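Local structure of high-potential iron-sulfur protein isozyme 2 (Ectothiorhodospira shaposhnikovii, 1HPI) at residues A[15-18]-A[22-25]; A[33-38]-A[44-49]; A[37-42]-A[51-56]. The protein carries electrons in the anaerobic electron transport of purple photosynthetic bacteria, using a single high-potential [4Fe-4S] cluster. One frame throughout, in Å; residues are numbered along the deposited sequence.

Interaction 1 of 3, residues A[15-18]-A[22-25]; sequences EYRH and SVQH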
loop_
_atom_site.group_PDB
_atom_site.type_symbol
_atom_site.label_atom_id
_atom_site.label_comp_id
_atom_site.label_asym_id
_atom_site.label_seq_id
_atom_site.Cartn_x
_atom_site.Cartn_y
_atom_site.Cartn_z
ATOM N N GLU A 15 -3.799 -7.237 -4.400
ATOM C CA GLU A 15 -5.085 -6.620 -4.097
ATOM C C GLU A 15 -4.937 -5.233 -3.517
ATOM O O GLU A 15 -5.628 -4.818 -2.594
ATOM C CB GLU A 15 -5.916 -7.550 -3.208
ATOM C CG GLU A 15 -6.139 -8.820 -4.043
ATOM C CD GLU A 15 -7.221 -9.676 -3.496
ATOM O OE1 GLU A 15 -8.398 -9.096 -3.544
ATOM O OE2 GLU A 15 -7.004 -10.785 -3.047
ATOM N N TYR A 16 -3.999 -4.516 -4.094
ATOM C CA TYR A 16 -3.723 -3.174 -3.637
ATOM C C TYR A 16 -4.804 -2.150 -3.963
ATOM O O TYR A 16 -5.395 -2.173 -5.032
ATOM C CB TYR A 16 -2.384 -2.704 -4.247
ATOM C CG TYR A 16 -2.143 -1.211 -4.106
ATOM C CD1 TYR A 16 -1.507 -0.722 -2.965
ATOM C CD2 TYR A 16 -2.541 -0.302 -5.090
ATOM C CE1 TYR A 16 -1.273 0.642 -2.803
ATOM C CE2 TYR A 16 -2.313 1.067 -4.953
ATOM C CZ TYR A 16 -1.682 1.533 -3.797
ATOM O OH TYR A 16 -1.451 2.877 -3.629
ATOM N N ARG A 17 -5.048 -1.228 -3.035
ATOM C CA ARG A 17 -6.017 -0.151 -3.208
ATOM C C ARG A 17 -5.374 1.143 -2.718
ATOM O O ARG A 17 -4.678 1.132 -1.710
ATOM C CB ARG A 17 -7.286 -0.278 -2.385
ATOM C CG ARG A 17 -8.125 -1.477 -2.764
ATOM C CD ARG A 17 -8.621 -1.469 -4.201
ATOM N NE ARG A 17 -9.108 -2.804 -4.526
ATOM C CZ ARG A 17 -8.407 -3.686 -5.234
ATOM N NH1 ARG A 17 -7.205 -3.397 -5.714
ATOM N NH2 ARG A 17 -8.914 -4.889 -5.482
ATOM N N HIS A 18 -5.603 2.262 -3.402
ATOM C CA HIS A 18 -5.031 3.526 -2.953
ATOM C C HIS A 18 -5.710 4.019 -1.668
ATOM O O HIS A 18 -5.133 4.804 -0.908
ATOM C CB HIS A 18 -5.295 4.622 -3.990
ATOM C CG HIS A 18 -4.571 4.478 -5.278
ATOM N ND1 HIS A 18 -3.225 4.162 -5.325
ATOM C CD2 HIS A 18 -5.027 4.620 -6.550
ATOM C CE1 HIS A 18 -2.900 4.126 -6.618
ATOM N NE2 HIS A 18 -3.954 4.392 -7.378
ATOM N N SER A 22 -11.655 1.276 1.085
ATOM C CA SER A 22 -12.397 0.568 0.062
ATOM C C SER A 22 -12.052 -0.916 -0.027
ATOM O O SER A 22 -12.519 -1.640 -0.908
ATOM C CB SER A 22 -12.169 1.237 -1.280
ATOM O OG SER A 22 -10.820 1.049 -1.660
ATOM N N VAL A 23 -11.226 -1.372 0.898
ATOM C CA VAL A 23 -10.827 -2.760 0.902
ATOM C C VAL A 23 -11.892 -3.692 1.473
ATOM O O VAL A 23 -12.473 -3.419 2.513
ATOM C CB VAL A 23 -9.571 -2.904 1.757
ATOM C CG1 VAL A 23 -9.283 -4.378 2.008
ATOM C CG2 VAL A 23 -8.373 -2.242 1.075
ATOM N N GLN A 24 -12.128 -4.811 0.799
ATOM C CA GLN A 24 -13.072 -5.815 1.244
ATOM C C GLN A 24 -12.296 -7.119 1.085
ATOM O O GLN A 24 -12.298 -7.735 0.022
ATOM C CB GLN A 24 -14.404 -5.735 0.483
ATOM C CG GLN A 24 -15.136 -7.078 0.488
ATOM C CD GLN A 24 -16.613 -6.899 0.249
ATOM O OE1 GLN A 24 -17.325 -7.887 0.020
ATOM N NE2 GLN A 24 -17.077 -5.652 0.307
ATOM N N HIS A 25 -11.584 -7.494 2.154
ATOM C CA HIS A 25 -10.728 -8.675 2.219
ATOM C C HIS A 25 -10.686 -9.237 3.632
ATOM O O HIS A 25 -10.593 -8.491 4.591
ATOM C CB HIS A 25 -9.300 -8.240 1.797
ATOM C CG HIS A 25 -8.342 -9.380 1.573
ATOM N ND1 HIS A 25 -7.707 -10.015 2.636
ATOM C CD2 HIS A 25 -7.924 -9.981 0.421
ATOM C CE1 HIS A 25 -6.930 -10.969 2.125
ATOM N NE2 HIS A 25 -7.047 -10.977 0.799
HETATM O O HOH W 1 -11.901 -3.091 -3.650
#

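Interaction 2 of 3, residues A[33-38]-A[44-49]; sequences TCLNCL and SAQDWG. With SF4 (iron/sulfur cluster), chain B.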
loop_
_atom_site.group_PDB
_atom_site.type_symbol
_atom_site.label_atom_id
_atom_site.label_comp_id
_atom_site.label_asym_id
_atom_site.label_seq_id
_atom_site.Cartn_x
_atom_site.Cartn_y
_atom_site.Cartn_z
ATOM N N THR A 33 -2.883 0.702 7.119
ATOM C CA THR A 33 -2.635 1.517 5.940
ATOM C C THR A 33 -1.159 1.405 5.579
ATOM O O THR A 33 -0.349 0.919 6.376
ATOM C CB THR A 33 -2.954 3.022 6.132
ATOM O OG1 THR A 33 -2.085 3.545 7.112
ATOM C CG2 THR A 33 -4.410 3.247 6.528
ATOM N N CYS A 34 -0.817 1.877 4.376
ATOM C CA CYS A 34 0.564 1.821 3.958
ATOM C C CYS A 34 1.374 2.614 4.968
ATOM O O CYS A 34 2.471 2.226 5.364
ATOM C CB CYS A 34 0.764 2.426 2.557
ATOM S SG CYS A 34 0.001 1.423 1.273
ATOM N N LEU A 35 0.804 3.742 5.386
ATOM C CA LEU A 35 1.466 4.603 6.346
ATOM C C LEU A 35 1.966 3.871 7.583
ATOM O O LEU A 35 3.049 4.176 8.086
ATOM C CB LEU A 35 0.654 5.875 6.660
ATOM C CG LEU A 35 1.453 6.985 7.349
ATOM C CD1 LEU A 35 2.652 7.429 6.516
ATOM C CD2 LEU A 35 0.535 8.177 7.571
ATOM N N ASN A 36 1.211 2.900 8.089
ATOM C CA ASN A 36 1.686 2.189 9.262
ATOM C C ASN A 36 2.228 0.790 8.945
ATOM O O ASN A 36 2.326 -0.084 9.811
ATOM C CB ASN A 36 0.635 2.167 10.383
ATOM C CG ASN A 36 -0.694 1.560 9.963
ATOM O OD1 ASN A 36 -0.778 0.760 9.022
ATOM N ND2 ASN A 36 -1.750 1.920 10.687
ATOM N N CYS A 37 2.587 0.580 7.681
ATOM C CA CYS A 37 3.115 -0.691 7.227
ATOM C C CYS A 37 4.636 -0.718 7.259
ATOM O O CYS A 37 5.293 0.213 6.824
ATOM C CB CYS A 37 2.644 -0.963 5.782
ATOM S SG CYS A 37 3.258 -2.519 5.080
ATOM N N LEU A 38 5.204 -1.801 7.765
ATOM C CA LEU A 38 6.639 -1.945 7.832
ATOM C C LEU A 38 7.345 -1.795 6.475
ATOM O O LEU A 38 8.482 -1.332 6.432
ATOM C CB LEU A 38 6.897 -3.357 8.382
ATOM C CG LEU A 38 8.365 -3.731 8.512
ATOM C CD1 LEU A 38 9.021 -2.836 9.549
ATOM C CD2 LEU A 38 8.460 -5.171 8.991
ATOM N N SER A 44 7.654 9.064 7.011
ATOM C CA SER A 44 7.191 10.417 7.033
ATOM C C SER A 44 6.544 10.838 5.728
ATOM O O SER A 44 6.097 11.971 5.608
ATOM C CB SER A 44 8.268 11.361 7.522
ATOM O OG SER A 44 9.213 11.527 6.489
ATOM N N ALA A 45 6.480 9.951 4.739
ATOM C CA ALA A 45 5.846 10.344 3.489
ATOM C C ALA A 45 4.343 10.250 3.694
ATOM O O ALA A 45 3.753 9.175 3.651
ATOM C CB ALA A 45 6.340 9.487 2.333
ATOM N N GLN A 46 3.684 11.372 3.941
ATOM C CA GLN A 46 2.256 11.286 4.184
ATOM C C GLN A 46 1.302 11.212 3.032
ATOM O O GLN A 46 0.094 11.104 3.245
ATOM C CB GLN A 46 1.821 12.373 5.158
ATOM C CG GLN A 46 2.632 12.254 6.452
ATOM C CD GLN A 46 1.930 12.968 7.574
ATOM O OE1 GLN A 46 1.004 12.422 8.200
ATOM N NE2 GLN A 46 2.362 14.199 7.818
ATOM N N ASP A 47 1.846 11.275 1.832
ATOM C CA ASP A 47 1.014 11.224 0.662
ATOM C C ASP A 47 1.278 10.025 -0.234
ATOM O O ASP A 47 0.429 9.148 -0.360
ATOM C CB ASP A 47 1.126 12.554 -0.095
ATOM C CG ASP A 47 2.535 13.033 -0.346
ATOM O OD1 ASP A 47 3.486 12.348 0.245
ATOM O OD2 ASP A 47 2.760 13.981 -1.068
ATOM N N TRP A 48 2.457 10.004 -0.856
ATOM C CA TRP A 48 2.887 8.929 -1.738
ATOM C C TRP A 48 4.299 8.569 -1.353
ATOM O O TRP A 48 5.124 9.448 -1.147
ATOM C CB TRP A 48 2.836 9.294 -3.230
ATOM C CG TRP A 48 1.429 9.548 -3.650
ATOM C CD1 TRP A 48 0.761 10.721 -3.521
ATOM C CD2 TRP A 48 0.518 8.613 -4.229
ATOM N NE1 TRP A 48 -0.515 10.592 -4.001
ATOM C CE2 TRP A 48 -0.697 9.310 -4.441
ATOM C CE3 TRP A 48 0.615 7.271 -4.596
ATOM C CZ2 TRP A 48 -1.808 8.677 -4.998
ATOM C CZ3 TRP A 48 -0.480 6.650 -5.157
ATOM C CH2 TRP A 48 -1.676 7.349 -5.354
ATOM N N GLY A 49 4.592 7.288 -1.235
ATOM C CA GLY A 49 5.936 6.930 -0.848
ATOM C C GLY A 49 6.305 5.557 -1.358
ATOM O O GLY A 49 5.483 4.788 -1.845
HETATM FE FE1 SF4 B . 1.176 -0.484 1.377
HETATM FE FE2 SF4 B . 2.540 -2.216 3.002
HETATM FE FE3 SF4 B . 3.447 -1.638 0.483
HETATM FE FE4 SF4 B . 1.160 -3.090 0.795
HETATM S S1 SF4 B . 3.225 -3.669 1.482
HETATM S S2 SF4 B . 1.474 -1.384 -0.638
HETATM S S3 SF4 B . 0.327 -2.180 2.641
HETATM S S4 SF4 B . 3.208 -0.186 2.199
#

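Interaction 3 of 3, residues A[37-42]-A[51-56]; sequences CLLYTD and CSVFPG. With SF4 (iron/sulfur cluster), chain B.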
loop_
_atom_site.group_PDB
_atom_site.type_symbol
_atom_site.label_atom_id
_atom_site.label_comp_id
_atom_site.label_asym_id
_atom_site.label_seq_id
_atom_site.Cartn_x
_atom_site.Cartn_y
_atom_site.Cartn_z
ATOM N N CYS A 37 2.587 0.580 7.681
ATOM C CA CYS A 37 3.115 -0.691 7.227
ATOM C C CYS A 37 4.636 -0.718 7.259
ATOM O O CYS A 37 5.293 0.213 6.824
ATOM C CB CYS A 37 2.644 -0.963 5.782
ATOM S SG CYS A 37 3.258 -2.519 5.080
ATOM N N LEU A 38 5.204 -1.801 7.765
ATOM C CA LEU A 38 6.639 -1.945 7.832
ATOM C C LEU A 38 7.345 -1.795 6.475
ATOM O O LEU A 38 8.482 -1.332 6.432
ATOM C CB LEU A 38 6.897 -3.357 8.382
ATOM C CG LEU A 38 8.365 -3.731 8.512
ATOM C CD1 LEU A 38 9.021 -2.836 9.549
ATOM C CD2 LEU A 38 8.460 -5.171 8.991
ATOM N N LEU A 39 6.702 -2.175 5.351
ATOM C CA LEU A 39 7.297 -2.095 4.011
ATOM C C LEU A 39 7.292 -0.714 3.355
ATOM O O LEU A 39 7.857 -0.517 2.276
ATOM C CB LEU A 39 6.794 -3.209 3.066
ATOM C CG LEU A 39 6.764 -4.592 3.727
ATOM C CD1 LEU A 39 6.285 -5.648 2.740
ATOM C CD2 LEU A 39 8.132 -4.974 4.268
ATOM N N TYR A 40 6.631 0.231 4.028
ATOM C CA TYR A 40 6.517 1.622 3.590
ATOM C C TYR A 40 7.734 2.264 4.214
ATOM O O TYR A 40 7.776 2.600 5.398
ATOM C CB TYR A 40 5.205 2.249 4.090
ATOM C CG TYR A 40 4.783 3.560 3.465
ATOM C CD1 TYR A 40 4.312 3.662 2.152
ATOM C CD2 TYR A 40 4.833 4.721 4.237
ATOM C CE1 TYR A 40 3.908 4.888 1.617
ATOM C CE2 TYR A 40 4.432 5.953 3.717
ATOM C CZ TYR A 40 3.967 6.041 2.404
ATOM O OH TYR A 40 3.564 7.243 1.873
ATOM N N THR A 41 8.741 2.371 3.364
ATOM C CA THR A 41 10.026 2.889 3.749
ATOM C C THR A 41 10.195 4.252 4.354
ATOM O O THR A 41 11.026 4.429 5.230
ATOM C CB THR A 41 11.206 2.375 2.925
ATOM O OG1 THR A 41 11.094 2.933 1.642
ATOM C CG2 THR A 41 11.146 0.855 2.842
ATOM N N ASP A 42 9.435 5.212 3.897
ATOM C CA ASP A 42 9.578 6.528 4.467
ATOM C C ASP A 42 8.363 6.783 5.314
ATOM O O ASP A 42 7.324 7.159 4.783
ATOM C CB ASP A 42 9.624 7.540 3.328
ATOM C CG ASP A 42 9.988 8.906 3.818
ATOM O OD1 ASP A 42 9.977 9.029 5.119
ATOM O OD2 ASP A 42 10.261 9.810 3.060
ATOM N N CYS A 51 7.600 1.651 -1.410
ATOM C CA CYS A 51 7.228 0.396 -0.766
ATOM C C CYS A 51 8.182 -0.719 -1.224
ATOM O O CYS A 51 8.352 -0.930 -2.422
ATOM C CB CYS A 51 5.765 0.031 -1.094
ATOM S SG CYS A 51 5.386 -1.661 -0.583
ATOM N N SER A 52 8.810 -1.446 -0.301
ATOM C CA SER A 52 9.754 -2.515 -0.637
ATOM C C SER A 52 9.222 -3.582 -1.565
ATOM O O SER A 52 9.955 -4.161 -2.359
ATOM C CB SER A 52 10.210 -3.207 0.627
ATOM O OG SER A 52 10.751 -2.186 1.433
ATOM N N VAL A 53 7.936 -3.852 -1.454
ATOM C CA VAL A 53 7.368 -4.868 -2.300
ATOM C C VAL A 53 6.988 -4.395 -3.696
ATOM O O VAL A 53 6.623 -5.219 -4.529
ATOM C CB VAL A 53 6.369 -5.756 -1.543
ATOM C CG1 VAL A 53 4.996 -5.113 -1.415
ATOM C CG2 VAL A 53 6.250 -7.139 -2.170
ATOM N N PHE A 54 7.097 -3.084 -3.971
ATOM C CA PHE A 54 6.774 -2.520 -5.277
ATOM C C PHE A 54 7.919 -1.647 -5.749
ATOM O O PHE A 54 7.831 -0.425 -5.781
ATOM C CB PHE A 54 5.526 -1.623 -5.146
ATOM C CG PHE A 54 4.240 -2.405 -5.055
ATOM C CD1 PHE A 54 3.772 -3.046 -6.202
ATOM C CD2 PHE A 54 3.494 -2.514 -3.880
ATOM C CE1 PHE A 54 2.586 -3.781 -6.198
ATOM C CE2 PHE A 54 2.302 -3.241 -3.858
ATOM C CZ PHE A 54 1.850 -3.878 -5.016
ATOM N N PRO A 55 9.028 -2.265 -6.108
ATOM C CA PRO A 55 10.185 -1.522 -6.564
ATOM C C PRO A 55 9.877 -0.583 -7.722
ATOM O O PRO A 55 9.173 -0.944 -8.665
ATOM C CB PRO A 55 11.210 -2.567 -7.014
ATOM C CG PRO A 55 10.684 -3.916 -6.563
ATOM C CD PRO A 55 9.222 -3.730 -6.182
ATOM N N GLY A 56 10.428 0.629 -7.641
ATOM C CA GLY A 56 10.242 1.629 -8.682
ATOM C C GLY A 56 8.910 2.349 -8.652
ATOM O O GLY A 56 8.602 3.128 -9.549
HETATM FE FE1 SF4 B . 1.176 -0.484 1.377
HETATM FE FE2 SF4 B . 2.540 -2.216 3.002
HETATM FE FE3 SF4 B . 3.447 -1.638 0.483
HETATM FE FE4 SF4 B . 1.160 -3.090 0.795
HETATM S S1 SF4 B . 3.225 -3.669 1.482
HETATM S S2 SF4 B . 1.474 -1.384 -0.638
HETATM S S3 SF4 B . 0.327 -2.180 2.641
HETATM S S4 SF4 B . 3.208 -0.186 2.199
#

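Interaction 1 of 3, residues A[15-18]-A[22-25]
R17 and S22 are joined through a water: NE of R17 donates to the water oxygen at 2.9 Å, and the water in turn donates to the backbone O of S22 at 3.2 Å. The water lies at the guanidinium edge, in its plane, whereas the O of E15 sits over one face, displaced toward the rim. A bend at the second torsion of R17 (chi2 -61°) folds the guanidinium back along its own segment and leaves the aliphatic root to face 22-25. There CG of R17 rests 3.9 Å from CG2 of V23, and CB of R17 lies 3.8 Å from OG of S22. That hydroxyl is hydrogen-bonded to the O of D19, and it meets the arginine by packing alone.

Both segments lie in the loop after helix 9-13, and the chain doubles back between H18 and S22. E15, with positive phi (52°), is the C-prime residue of the Schellman motif that ends this helix. The ring of the next residue, Y16, lines the cluster pocket, and its OH, farther from the cluster, is hydrogen-bonded to ND1 of H18 at 2.8 Å and to N of S60.

The carboxylate of E15 comes up to the H25 ring at its edge: OE2 of E15 lies in the ring plane, 3.7 Å from CD2 of H25, with the two planes 72° apart. Replacing E15 by an alanine is likely to leave this imidazole edge without its negative neighbour and to open a gap beside it. At the far side of the ring, ND1 of H25 is hydrogen-bonded to N of A27, while the ring itself meets that of W64.

Interaction 2 of 3, residues A[33-38]-A[44-49]
L35 reaches across to A45 and Q46 with its two terminal methyls. From CA the bond to CB already heads toward 44-49, and with CG anti to the backbone N (chi1 -164°) the chain forks so that CD1 is turned to the carbonyl of A45. This branch lies 3.5 Å, CD1 to O, from A45 and also packs on the Y40 ring; the other, CD2, passes more loosely by OE1 of Q46, at 4.3 Å. The opposite segment is a loop leading into strand 48-50.

L35 belongs to the Cys-x-x-Cys element of the HiPIP fold, whose two cysteines hold the cluster. SG of C34 binds the iron FE1 at 2.2 Å and SG of C37 binds the iron FE2 at the same 2.2 Å. The turn between them is closed by N of C37 donating to O of C34 at 2.8 Å. Before it, N of T33 donates to OD1 of N36 at 2.8 Å in a nearly straight bond (170°), from a position tilted out of the amide plane. NE1 of W68 is hydrogen-bonded to this OD1 and to O of T33, and ND2 of N36 donates to O of G31, so the amide is fixed at both ends.

Across the contact itself no hydrogen bond forms. The O of A45 has its polar partner in the hydroxyl of Y40, and the methyl of L35 only packs against it. The direct contact is thus loose packing, and the polar links run through third parties: the hydroxyl of Y40, and A61, whose backbone bonds to both L35 and D47.

Interaction 3 of 3, residues A[37-42]-A[51-56]
The peptide carbonyl of L39 meets the N-H of S52 in the carbonyl plane: N of S52 donates to O of L39 at 2.9 Å, with an angle of 162° at the hydrogen. The CA-H of C51 points at this oxygen too, CA of C51 lying 3.2 Å from O of L39. Of the aromatic rings, F54 turns an edge to the cluster, with S2 near the ring plane, 3.8 Å from CE2 of F54, whereas the Y40 ring meets S4 obliquely.

Both segments open with a type I turn that begins at a cluster cysteine, C37 to Y40 and C51 to F54. In each turn an amide is directed at the cysteine sulfur: N of L39 donates to SG of C37 at 3.5 Å, and N of V53 makes a weak bond of the same kind to SG of C51, which binds the iron FE3 at 2.2 Å. Such N-H...S bonds, familiar in HiPIPs, probably help to disperse the negative charge of the cluster. CD1 of L39 packs against CB of V53 at 4.3 Å, and the two side chains close over S1; V53, whose CG1 lies between the backbone N and the carbonyl carbon (chi1 81°), brings that methyl to 3.7 Å from S1. Farther along, CG2 of T41 lies alongside OG of S52, at 3.4 Å.

Segment 51-56 is the connection from strand 48-50 to strand 57-60. Y40, C51 and F54 all touch V59 of the latter, F54 also packs on L14 beyond helix 9-13, and the backbone of G56 bonds to E2 of the N-terminal strand.

In the fold
After strand 2-3 and helix 9-13 the chain meets interaction 1, which closes a short three-residue loop and is complete before the others begin. Interactions 2 and 3 then start from the same part of the chain, sharing C37 and L38. They cross: 37-42 lies largely in the loop that interaction 2 closes, yet pairs with 51-56 beyond 44-49. Together they bring three cluster cysteines, the start of strand 48-50 and the turn that follows it into one unit. Interaction 1, about 15 Å from interaction 2 between centres, touches it where H18 and Y16 pack on W48, tying the region after the helix to the sheet.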